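Local coordinates for protein pyocin S5 (Pseudomonas aeruginosa PAO1, PDB 6THK) that is a bacteriocin imported into Pseudomonas aeruginosa, where it probably forms channels that depolarise the cytoplasmic membrane, at residues Q239-A244 with V297-E302; K325-F330 with K408-V413; R347-G352 with I457-A462; T444-A447 with S452-V455. The protein carries 1 engineered substitution. One frame throughout, in Å; residues are numbered along the deposited sequence.

Contact 1: residues Q239-A244 with V297-E302; sequences QWLERA and VKLNAE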
loop_
_atom_site.group_PDB
_atom_site.type_symbol
_atom_site.label_atom_id
_atom_site.label_comp_id
_atom_site.label_asym_id
_atom_site.label_seq_id
_atom_site.Cartn_x
_atom_site.Cartn_y
_atom_site.Cartn_z
ATOM N N GLN A 239 7.886 -9.776 10.614
ATOM C CA GLN A 239 6.835 -9.227 11.472
ATOM C C GLN A 239 6.173 -7.991 10.860
ATOM O O GLN A 239 4.935 -7.927 10.833
ATOM C CB GLN A 239 7.378 -8.892 12.862
ATOM C CG GLN A 239 7.514 -10.091 13.792
ATOM C CD GLN A 239 8.253 -9.705 15.049
ATOM O OE1 GLN A 239 7.710 -9.063 15.954
ATOM N NE2 GLN A 239 9.520 -10.067 15.121
ATOM N N TRP A 240 6.985 -7.005 10.373
ATOM C CA TRP A 240 6.425 -5.791 9.784
ATOM C C TRP A 240 5.867 -6.056 8.385
ATOM O O TRP A 240 4.934 -5.356 7.986
ATOM C CB TRP A 240 7.366 -4.569 9.847
ATOM C CG TRP A 240 8.486 -4.494 8.852
ATOM C CD1 TRP A 240 8.379 -4.336 7.498
ATOM C CD2 TRP A 240 9.888 -4.372 9.159
ATOM N NE1 TRP A 240 9.632 -4.234 6.930
ATOM C CE2 TRP A 240 10.578 -4.243 7.930
ATOM C CE3 TRP A 240 10.632 -4.398 10.354
ATOM C CZ2 TRP A 240 11.974 -4.131 7.863
ATOM C CZ3 TRP A 240 12.014 -4.288 10.284
ATOM C CH2 TRP A 240 12.670 -4.156 9.053
ATOM N N LEU A 241 6.345 -7.096 7.715
ATOM C CA LEU A 241 5.820 -7.459 6.410
ATOM C C LEU A 241 4.428 -8.047 6.606
ATOM O O LEU A 241 3.525 -7.773 5.834
ATOM C CB LEU A 241 6.726 -8.463 5.712
ATOM C CG LEU A 241 7.867 -7.859 4.899
ATOM C CD1 LEU A 241 8.897 -8.910 4.541
ATOM C CD2 LEU A 241 7.349 -7.164 3.658
ATOM N N GLU A 242 4.267 -8.864 7.642
ATOM C CA GLU A 242 2.967 -9.457 7.977
ATOM C C GLU A 242 1.914 -8.354 8.242
ATOM O O GLU A 242 0.809 -8.427 7.711
ATOM C CB GLU A 242 3.083 -10.380 9.199
ATOM C CG GLU A 242 3.200 -11.852 8.848
ATOM C CD GLU A 242 2.999 -12.809 10.009
ATOM O OE1 GLU A 242 3.825 -13.740 10.156
ATOM O OE2 GLU A 242 2.012 -12.643 10.763
ATOM N N ARG A 243 2.280 -7.332 9.044
ATOM C CA ARG A 243 1.431 -6.198 9.388
ATOM C C ARG A 243 1.085 -5.383 8.134
ATOM O O ARG A 243 -0.075 -5.026 7.960
ATOM C CB ARG A 243 2.102 -5.324 10.469
ATOM C CG ARG A 243 1.301 -4.087 10.874
ATOM C CD ARG A 243 1.953 -3.321 12.013
ATOM N NE ARG A 243 1.543 -3.818 13.327
ATOM C CZ ARG A 243 1.683 -3.137 14.461
ATOM N NH1 ARG A 243 2.237 -1.929 14.453
ATOM N NH2 ARG A 243 1.275 -3.656 15.609
ATOM N N ALA A 244 2.072 -5.129 7.250
ATOM C CA ALA A 244 1.844 -4.361 6.020
ATOM C C ALA A 244 0.951 -5.138 5.067
ATOM O O ALA A 244 0.112 -4.532 4.409
ATOM C CB ALA A 244 3.156 -4.015 5.355
ATOM N N VAL A 297 1.644 -7.740 -4.332
ATOM C CA VAL A 297 2.532 -8.626 -5.102
ATOM C C VAL A 297 3.987 -8.463 -4.610
ATOM O O VAL A 297 4.663 -9.472 -4.351
ATOM C CB VAL A 297 2.390 -8.399 -6.636
ATOM C CG1 VAL A 297 3.551 -9.020 -7.410
ATOM C CG2 VAL A 297 1.059 -8.936 -7.153
ATOM N N LYS A 298 4.446 -7.192 -4.473
ATOM C CA LYS A 298 5.793 -6.868 -3.994
ATOM C C LYS A 298 5.972 -7.385 -2.562
ATOM O O LYS A 298 7.023 -7.931 -2.255
ATOM C CB LYS A 298 6.081 -5.346 -4.040
ATOM C CG LYS A 298 5.673 -4.600 -5.312
ATOM C CD LYS A 298 6.685 -4.664 -6.468
ATOM C CE LYS A 298 6.125 -5.349 -7.713
ATOM N NZ LYS A 298 4.872 -4.705 -8.229
ATOM N N LEU A 299 4.935 -7.234 -1.700
ATOM C CA LEU A 299 4.958 -7.692 -0.309
ATOM C C LEU A 299 5.072 -9.217 -0.204
ATOM O O LEU A 299 5.768 -9.706 0.679
ATOM C CB LEU A 299 3.718 -7.215 0.469
ATOM C CG LEU A 299 3.594 -5.737 0.867
ATOM C CD1 LEU A 299 2.406 -5.539 1.793
ATOM C CD2 LEU A 299 4.843 -5.210 1.549
ATOM N N ASN A 300 4.377 -9.956 -1.088
ATOM C CA ASN A 300 4.376 -11.415 -1.146
ATOM C C ASN A 300 5.736 -11.945 -1.550
ATOM O O ASN A 300 6.190 -12.946 -1.002
ATOM C CB ASN A 300 3.331 -11.906 -2.135
ATOM C CG ASN A 300 1.907 -11.726 -1.692
ATOM O OD1 ASN A 300 1.605 -11.493 -0.510
ATOM N ND2 ASN A 300 1.004 -11.857 -2.649
ATOM N N ALA A 301 6.382 -11.257 -2.502
ATOM C CA ALA A 301 7.693 -11.590 -3.022
ATOM C C ALA A 301 8.754 -11.370 -1.938
ATOM O O ALA A 301 9.559 -12.274 -1.682
ATOM C CB ALA A 301 7.987 -10.746 -4.253
ATOM N N GLU A 302 8.713 -10.200 -1.317
ATOM C CA GLU A 302 9.634 -9.823 -0.261
ATOM C C GLU A 302 9.488 -10.753 0.934
ATOM O O GLU A 302 10.469 -11.122 1.559
ATOM C CB GLU A 302 9.385 -8.371 0.140
ATOM C CG GLU A 302 10.308 -7.831 1.210
ATOM C CD GLU A 302 11.767 -7.891 0.814
ATOM O OE1 GLU A 302 12.488 -8.748 1.355
ATOM O OE2 GLU A 302 12.195 -7.080 -0.026
#
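L241 and L299 face each other between helix 237-267 and the long helix 272-338, their CA atoms 6.8 Å apart. The two short segments run nearly antiparallel, at 155°, with axes 10.2 Å apart at closest approach, in a region predicted to form a coiled coil. The tight part is a small aliphatic patch. CD2 of L241 meets CD2 of L299 at 3.8 Å, while the other branch of L299, CD1, lies against the backbone of A244, 3.6 Å from its C and 3.9 Å from its CB. Thus L299 forks, one methyl for L241 and the other for A244, three residues further on. E302 completes the patch with its aliphatic portion: CG touches L241 CD1 at 3.8 Å, and the two side chains cross at about a right angle. CG anti to the backbone N of E302 (chi1 -178°) brings this second methylene against both methyls of L241, and a bend at chi2 then turns the chain onward to its carboxylate. Around this patch the contact is looser. L241 is buried, while A244, L299 and E302 keep some exposure, and the charged end of E302 finds its partner within its own helix, in a salt bridge to R305. The leucines continue the packing beyond the segments, L241 onto T303 and R306, L299 onto T245 and V248. The joining of the two helices here therefore rests on van der Waals contact between aliphatic groups, with the glutamate contributing carbon to the interface and charge to the intrahelical pair.

Contact 2: residues K325-F330 with K408-V413; sequences KFTADF and KGFGVV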
loop_
_atom_site.group_PDB
_atom_site.type_symbol
_atom_site.label_atom_id
_atom_site.label_comp_id
_atom_site.label_asym_id
_atom_site.label_seq_id
_atom_site.Cartn_x
_atom_site.Cartn_y
_atom_site.Cartn_z
ATOM N N LYS A 325 28.987 -31.762 17.010
ATOM C CA LYS A 325 28.664 -33.187 17.157
ATOM C C LYS A 325 29.801 -34.049 16.561
ATOM O O LYS A 325 30.231 -35.013 17.193
ATOM C CB LYS A 325 27.355 -33.457 16.411
ATOM C CG LYS A 325 26.659 -34.779 16.683
ATOM C CD LYS A 325 25.500 -34.997 15.674
ATOM C CE LYS A 325 24.406 -33.932 15.696
ATOM N NZ LYS A 325 23.518 -34.010 14.504
ATOM N N PHE A 326 30.291 -33.676 15.361
ATOM C CA PHE A 326 31.371 -34.335 14.621
ATOM C C PHE A 326 32.680 -34.305 15.411
ATOM O O PHE A 326 33.386 -35.306 15.433
ATOM C CB PHE A 326 31.552 -33.646 13.259
ATOM C CG PHE A 326 32.632 -34.215 12.378
ATOM C CD1 PHE A 326 32.380 -35.313 11.562
ATOM C CD2 PHE A 326 33.887 -33.622 12.317
ATOM C CE1 PHE A 326 33.370 -35.818 10.717
ATOM C CE2 PHE A 326 34.875 -34.132 11.476
ATOM C CZ PHE A 326 34.609 -35.227 10.685
ATOM N N THR A 327 33.012 -33.150 16.032
ATOM C CA THR A 327 34.204 -33.004 16.863
ATOM C C THR A 327 34.066 -33.933 18.088
ATOM O O THR A 327 34.993 -34.686 18.354
ATOM C CB THR A 327 34.469 -31.541 17.214
ATOM O OG1 THR A 327 34.491 -30.775 16.012
ATOM C CG2 THR A 327 35.797 -31.357 17.937
ATOM N N ALA A 328 32.894 -33.925 18.782
ATOM C CA ALA A 328 32.633 -34.823 19.923
ATOM C C ALA A 328 32.709 -36.306 19.511
ATOM O O ALA A 328 33.248 -37.117 20.260
ATOM C CB ALA A 328 31.272 -34.530 20.535
ATOM N N ASP A 329 32.194 -36.632 18.335
ATOM C CA ASP A 329 32.218 -37.997 17.836
ATOM C C ASP A 329 33.630 -38.447 17.483
ATOM O O ASP A 329 33.978 -39.609 17.637
ATOM C CB ASP A 329 31.329 -38.124 16.604
ATOM C CG ASP A 329 29.872 -38.200 16.949
ATOM O OD1 ASP A 329 29.517 -37.831 18.080
ATOM O OD2 ASP A 329 29.077 -38.625 16.092
ATOM N N PHE A 330 34.455 -37.511 17.039
ATOM C CA PHE A 330 35.817 -37.835 16.650
ATOM C C PHE A 330 36.597 -38.397 17.830
ATOM O O PHE A 330 37.347 -39.340 17.672
ATOM C CB PHE A 330 36.502 -36.597 16.073
ATOM C CG PHE A 330 37.961 -36.775 15.793
ATOM C CD1 PHE A 330 38.390 -37.565 14.751
ATOM C CD2 PHE A 330 38.901 -36.123 16.553
ATOM C CE1 PHE A 330 39.730 -37.718 14.485
ATOM C CE2 PHE A 330 40.242 -36.267 16.292
ATOM C CZ PHE A 330 40.660 -37.067 15.258
ATOM N N LYS A 408 34.893 -25.244 12.145
ATOM C CA LYS A 408 33.603 -24.719 12.578
ATOM C C LYS A 408 33.414 -25.017 14.084
ATOM O O LYS A 408 33.202 -24.089 14.852
ATOM C CB LYS A 408 32.480 -25.335 11.747
ATOM C CG LYS A 408 32.085 -24.493 10.537
ATOM C CD LYS A 408 30.844 -25.038 9.831
ATOM C CE LYS A 408 30.541 -24.283 8.561
ATOM N NZ LYS A 408 29.395 -24.877 7.823
ATOM N N GLY A 409 33.608 -26.280 14.486
ATOM C CA GLY A 409 33.513 -26.736 15.869
ATOM C C GLY A 409 34.340 -25.915 16.846
ATOM O O GLY A 409 33.854 -25.577 17.933
ATOM N N PHE A 410 35.589 -25.562 16.441
ATOM C CA PHE A 410 36.529 -24.741 17.213
ATOM C C PHE A 410 36.284 -23.235 17.040
ATOM O O PHE A 410 36.906 -22.428 17.726
ATOM C CB PHE A 410 37.990 -25.090 16.846
ATOM C CG PHE A 410 38.416 -26.522 17.077
ATOM C CD1 PHE A 410 37.998 -27.221 18.211
ATOM C CD2 PHE A 410 39.300 -27.150 16.202
ATOM C CE1 PHE A 410 38.398 -28.544 18.424
ATOM C CE2 PHE A 410 39.711 -28.469 16.426
ATOM C CZ PHE A 410 39.261 -29.153 17.537
ATOM N N GLY A 411 35.384 -22.868 16.135
ATOM C CA GLY A 411 35.061 -21.466 15.887
ATOM C C GLY A 411 36.236 -20.654 15.377
ATOM O O GLY A 411 36.538 -19.587 15.919
ATOM N N VAL A 412 36.947 -21.202 14.381
ATOM C CA VAL A 412 38.088 -20.575 13.714
ATOM C C VAL A 412 37.660 -20.373 12.256
ATOM O O VAL A 412 36.837 -21.160 11.754
ATOM C CB VAL A 412 39.444 -21.339 13.873
ATOM C CG1 VAL A 412 39.928 -21.329 15.317
ATOM C CG2 VAL A 412 39.379 -22.759 13.342
ATOM N N VAL A 413 38.131 -19.289 11.603
ATOM C CA VAL A 413 37.732 -19.052 10.206
ATOM C C VAL A 413 38.357 -20.098 9.260
ATOM O O VAL A 413 39.441 -20.637 9.547
ATOM C CB VAL A 413 37.921 -17.583 9.680
ATOM C CG1 VAL A 413 36.969 -16.616 10.384
ATOM C CG2 VAL A 413 39.377 -17.105 9.787
#
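T327 OG1, on helix 272-338, hydrogen-bonds the carbonyl O of A323 one turn back in its own helix, and the same oxygen lies 4.2 Å from G409 CA across the contact. The hydroxyl makes no bond to the partner segment. The approach is closest at G409, whose CA lies 6.4 Å from the CA of T327; lacking a side chain, G409 presents that CA directly to the threonine. The rotation that puts OG1 beside the backbone N of T327 (chi1 -53°) leaves the methyl anti to that N, and the methyl is what reaches the aromatic ring: T327 CG2 lies 3.9 Å from F410 CE1, with CZ of the same ring scarcely farther away. The methyl comes at the ring obliquely. T327 thus divides its work, the oxygen serving its own helix and the methyl serving the packing. G409 and F410 lie where helix 396-409 gives way to a Schellman turn. There G411 takes a positive phi of 62° and its N bonds K408 O at 2.8 Å, one of two bonds back into the last turn, after which the chain runs on as loop through V412 and V413. Within the pore-forming domain, the contact is flanked by further apolar and aromatic groups. T327 also touches F406 of helix 396-409, whose ring meets F330 edge-to-face, and F410 reaches across to S452 on helix 451-464. Helix 272-338 is thereby set against the region where helix 396-409 turns into loop, with helix 451-464 close beside both.

Contact 3: residues R347-G352 with I457-A462; sequences RQLAEG and IAFATA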
loop_
_atom_site.group_PDB
_atom_site.type_symbol
_atom_site.label_atom_id
_atom_site.label_comp_id
_atom_site.label_asym_id
_atom_site.label_seq_id
_atom_site.Cartn_x
_atom_site.Cartn_y
_atom_site.Cartn_z
ATOM N N ARG A 347 42.153 -34.690 22.921
ATOM C CA ARG A 347 41.317 -33.739 23.667
ATOM C C ARG A 347 42.146 -32.665 24.387
ATOM O O ARG A 347 41.748 -31.508 24.387
ATOM C CB ARG A 347 40.381 -34.465 24.636
ATOM C CG ARG A 347 39.259 -33.578 25.147
ATOM C CD ARG A 347 38.404 -34.315 26.154
ATOM N NE ARG A 347 37.647 -35.419 25.556
ATOM C CZ ARG A 347 36.492 -35.267 24.918
ATOM N NH1 ARG A 347 35.968 -34.052 24.754
ATOM N NH2 ARG A 347 35.843 -36.326 24.449
ATOM N N GLN A 348 43.287 -33.043 24.977
ATOM C CA GLN A 348 44.166 -32.080 25.638
ATOM C C GLN A 348 44.842 -31.179 24.604
ATOM O O GLN A 348 45.058 -29.997 24.893
ATOM C CB GLN A 348 45.211 -32.773 26.507
ATOM C CG GLN A 348 44.665 -33.226 27.864
ATOM C CD GLN A 348 45.784 -33.473 28.835
ATOM O OE1 GLN A 348 46.590 -32.588 29.113
ATOM N NE2 GLN A 348 45.871 -34.686 29.361
ATOM N N LEU A 349 45.144 -31.723 23.391
ATOM C CA LEU A 349 45.726 -30.931 22.309
ATOM C C LEU A 349 44.755 -29.828 21.895
ATOM O O LEU A 349 45.145 -28.667 21.869
ATOM C CB LEU A 349 46.159 -31.806 21.100
ATOM C CG LEU A 349 46.898 -31.077 19.965
ATOM C CD1 LEU A 349 48.280 -30.607 20.415
ATOM C CD2 LEU A 349 47.066 -31.979 18.759
ATOM N N ALA A 350 43.477 -30.189 21.636
ATOM C CA ALA A 350 42.399 -29.274 21.254
ATOM C C ALA A 350 42.065 -28.216 22.313
ATOM O O ALA A 350 41.802 -27.052 21.961
ATOM C CB ALA A 350 41.153 -30.059 20.892
ATOM N N GLU A 351 42.056 -28.621 23.609
ATOM C CA GLU A 351 41.755 -27.719 24.730
ATOM C C GLU A 351 42.907 -26.755 25.034
ATOM O O GLU A 351 42.665 -25.585 25.343
ATOM C CB GLU A 351 41.394 -28.518 25.983
ATOM C CG GLU A 351 40.934 -27.665 27.156
ATOM C CD GLU A 351 39.769 -26.711 26.920
ATOM O OE1 GLU A 351 38.914 -26.990 26.041
ATOM O OE2 GLU A 351 39.677 -25.715 27.675
ATOM N N GLY A 352 44.130 -27.259 24.966
ATOM C CA GLY A 352 45.327 -26.469 25.215
ATOM C C GLY A 352 45.642 -25.456 24.133
ATOM O O GLY A 352 46.486 -24.586 24.349
ATOM N N ILE A 457 43.794 -29.460 11.449
ATOM C CA ILE A 457 44.634 -30.078 10.440
ATOM C C ILE A 457 45.108 -31.444 10.931
ATOM O O ILE A 457 45.084 -32.417 10.189
ATOM C CB ILE A 457 45.834 -29.177 10.117
ATOM C CG1 ILE A 457 45.388 -28.009 9.246
ATOM C CG2 ILE A 457 46.935 -29.965 9.444
ATOM C CD1 ILE A 457 46.455 -26.969 9.028
ATOM N N ALA A 458 45.530 -31.504 12.188
ATOM C CA ALA A 458 45.978 -32.754 12.828
ATOM C C ALA A 458 44.868 -33.805 12.843
ATOM O O ALA A 458 45.085 -34.951 12.467
ATOM C CB ALA A 458 46.451 -32.465 14.247
ATOM N N PHE A 459 43.685 -33.401 13.249
ATOM C CA PHE A 459 42.502 -34.248 13.340
ATOM C C PHE A 459 41.967 -34.637 11.943
ATOM O O PHE A 459 41.637 -35.809 11.745
ATOM C CB PHE A 459 41.419 -33.568 14.206
ATOM C CG PHE A 459 41.712 -33.391 15.695
ATOM C CD1 PHE A 459 42.951 -33.737 16.230
ATOM C CD2 PHE A 459 40.747 -32.871 16.557
ATOM C CE1 PHE A 459 43.209 -33.594 17.605
ATOM C CE2 PHE A 459 41.008 -32.726 17.922
ATOM C CZ PHE A 459 42.235 -33.098 18.437
ATOM N N ALA A 460 41.904 -33.671 10.968
ATOM C CA ALA A 460 41.431 -33.936 9.581
ATOM C C ALA A 460 42.279 -35.035 8.917
ATOM O O ALA A 460 41.746 -35.882 8.192
ATOM C CB ALA A 460 41.463 -32.661 8.740
ATOM N N THR A 461 43.587 -35.058 9.244
ATOM C CA THR A 461 44.553 -36.068 8.802
ATOM C C THR A 461 44.165 -37.484 9.289
ATOM O O THR A 461 44.153 -38.401 8.485
ATOM C CB THR A 461 45.958 -35.654 9.243
ATOM O OG1 THR A 461 46.238 -34.379 8.670
ATOM C CG2 THR A 461 47.019 -36.634 8.799
ATOM N N ALA A 462 43.838 -37.662 10.589
ATOM C CA ALA A 462 43.444 -38.954 11.168
ATOM C C ALA A 462 42.197 -39.543 10.518
ATOM O O ALA A 462 42.026 -40.752 10.551
ATOM C CB ALA A 462 43.202 -38.796 12.659
#
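L349 and A350 of helix 340-353 pack on the ring of F459 in helix 451-464, part of a predicted transmembrane stretch that, as in other channel-forming colicins, probably belongs to the hydrophobic hairpin buried in the helical bundle of the pore-forming domain. Along the first segment, R347 starts away from the partner at CB, and its guanidinium makes a cation-pi contact with Y331, a residue that A350 touches too. L349 and A350, further along, carry the contact. L349 reaches F459 with one methyl, CD2, which stands 4.3 Å from CE1 of the ring; L349 CG, anti to the backbone N (chi1 -175°), sends this methyl to the ring. A350 follows with its CB, which lies 4.0 Å from F459 CE2, almost as near to CZ. The leucine methyl and the alanine methyl therefore hold the far rim of the phenyl group at separate carbons, each coming in obliquely. Neither hydrogen bonds nor charges link the two segments, and all three touching residues are buried. The packing extends on both sides of the pair: L349 also touches M476 of helix 468-481, while F459 meets F330 with the ring planes at about 35° and packs on F410. Two residues beyond F459, a polar side chain is held within this apolar helix: T461 OG1, which also bonds Y423 OH, donates to I457 O at 2.7 Å, while T461 N reaches the same oxygen from the opposite face of its plane.

Contact 4: residues T444-A447 with S452-V455; sequences TLAA and SWLV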
loop_
_atom_site.group_PDB
_atom_site.type_symbol
_atom_site.label_atom_id
_atom_site.label_comp_id
_atom_site.label_asym_id
_atom_site.label_seq_id
_atom_site.Cartn_x
_atom_site.Cartn_y
_atom_site.Cartn_z
ATOM N N THR A 444 54.796 -20.466 7.770
ATOM C CA THR A 444 54.510 -19.698 6.584
ATOM C C THR A 444 53.056 -19.845 6.180
ATOM O O THR A 444 52.377 -18.872 5.893
ATOM C CB THR A 444 55.358 -20.228 5.427
ATOM O OG1 THR A 444 56.716 -19.828 5.619
ATOM C CG2 THR A 444 54.847 -19.708 4.107
ATOM N N LEU A 445 52.577 -21.077 6.193
ATOM C CA LEU A 445 51.205 -21.375 5.801
ATOM C C LEU A 445 50.157 -20.771 6.721
ATOM O O LEU A 445 49.171 -20.205 6.272
ATOM C CB LEU A 445 51.021 -22.888 5.723
ATOM C CG LEU A 445 49.603 -23.427 5.689
ATOM C CD1 LEU A 445 49.123 -23.520 4.254
ATOM C CD2 LEU A 445 49.570 -24.784 6.363
ATOM N N ALA A 446 50.413 -20.866 8.015
ATOM C CA ALA A 446 49.506 -20.380 9.047
ATOM C C ALA A 446 49.979 -19.278 9.993
ATOM O O ALA A 446 49.518 -19.217 11.121
ATOM C CB ALA A 446 49.008 -21.554 9.867
ATOM N N ALA A 447 50.887 -18.416 9.561
ATOM C CA ALA A 447 51.324 -17.296 10.400
ATOM C C ALA A 447 50.108 -16.429 10.784
ATOM O O ALA A 447 49.241 -16.154 9.946
ATOM C CB ALA A 447 52.356 -16.456 9.669
ATOM N N SER A 452 44.153 -23.644 17.180
ATOM C CA SER A 452 43.081 -24.605 16.954
ATOM C C SER A 452 42.968 -25.028 15.481
ATOM O O SER A 452 42.561 -26.139 15.202
ATOM C CB SER A 452 41.752 -24.045 17.447
ATOM O OG SER A 452 41.895 -23.501 18.740
ATOM N N TRP A 453 43.279 -24.130 14.545
ATOM C CA TRP A 453 43.269 -24.469 13.130
ATOM C C TRP A 453 44.287 -25.580 12.845
ATOM O O TRP A 453 44.003 -26.490 12.082
ATOM C CB TRP A 453 43.562 -23.249 12.257
ATOM C CG TRP A 453 43.391 -23.555 10.821
ATOM C CD1 TRP A 453 42.238 -23.900 10.199
ATOM C CD2 TRP A 453 44.409 -23.588 9.825
ATOM N NE1 TRP A 453 42.466 -24.133 8.874
ATOM C CE2 TRP A 453 43.794 -23.945 8.617
ATOM C CE3 TRP A 453 45.779 -23.339 9.833
ATOM C CZ2 TRP A 453 44.500 -24.064 7.435
ATOM C CZ3 TRP A 453 46.472 -23.461 8.659
ATOM C CH2 TRP A 453 45.836 -23.816 7.476
ATOM N N LEU A 454 45.461 -25.507 13.471
ATOM C CA LEU A 454 46.495 -26.531 13.341
ATOM C C LEU A 454 45.980 -27.858 13.883
ATOM O O LEU A 454 46.249 -28.907 13.321
ATOM C CB LEU A 454 47.732 -26.156 14.139
ATOM C CG LEU A 454 48.721 -25.150 13.584
ATOM C CD1 LEU A 454 49.999 -25.209 14.401
ATOM C CD2 LEU A 454 48.995 -25.426 12.119
ATOM N N VAL A 455 45.249 -27.797 14.997
ATOM C CA VAL A 455 44.648 -28.968 15.621
ATOM C C VAL A 455 43.629 -29.590 14.675
ATOM O O VAL A 455 43.527 -30.798 14.590
ATOM C CB VAL A 455 44.011 -28.645 16.980
ATOM C CG1 VAL A 455 43.446 -29.904 17.601
ATOM C CG2 VAL A 455 45.038 -28.025 17.909
#
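L445 and A446, toward the end of helix 436-446, pack against W453 in the first turn of helix 451-464, so that the contact brackets the short link between two consecutive helices of the pore-forming domain, the second of which is probably the first helix of the colicin hydrophobic hairpin. Most of it is aliphatic groups meeting the indole at its edge, near the ring plane. A446 CB lies 3.4 Å from W453 CZ3, a tight fit, and it is also 3.7 Å from CE3. L445 arrives beside it: CD2 is 4.0 Å from W453 CH2, and the leucine and tryptophan side chains cross at about a right angle. W453 is extended toward the earlier helix because its CG sits anti to the backbone N (chi1 -173°), and the six-membered part of the indole thus supplies all the ring atoms touched. W453 also packs on L403 and S407 of helix 396-409 and on K415. No polar bond links the two segments. The remaining interaction is between aliphatic side chains, and it is looser than the ring contacts, with A446 CB 4.5 Å from L454 CD2.

How the contacts relate
Contacts 2, 3 and 4 form one cluster in the pore-forming domain, their centres 10 to 16 Å apart, and each pair touches. F330 and F410 of contact 2 lie against F459 of contact 3, while V455 of contact 4 reaches A350. Contacts 3 and 4 share helix 451-464, and contact 4 is nested inside the loop that contact 3 closes; contacts 2 and 3 alternate along the chain. Contact 1 stands apart, its centre 38 to 48 Å from the others, and it precedes them in sequence. Helix 272-338 runs through both contacts 1 and 2, so one long helix spans from the predicted coiled-coil region into the pore-forming domain.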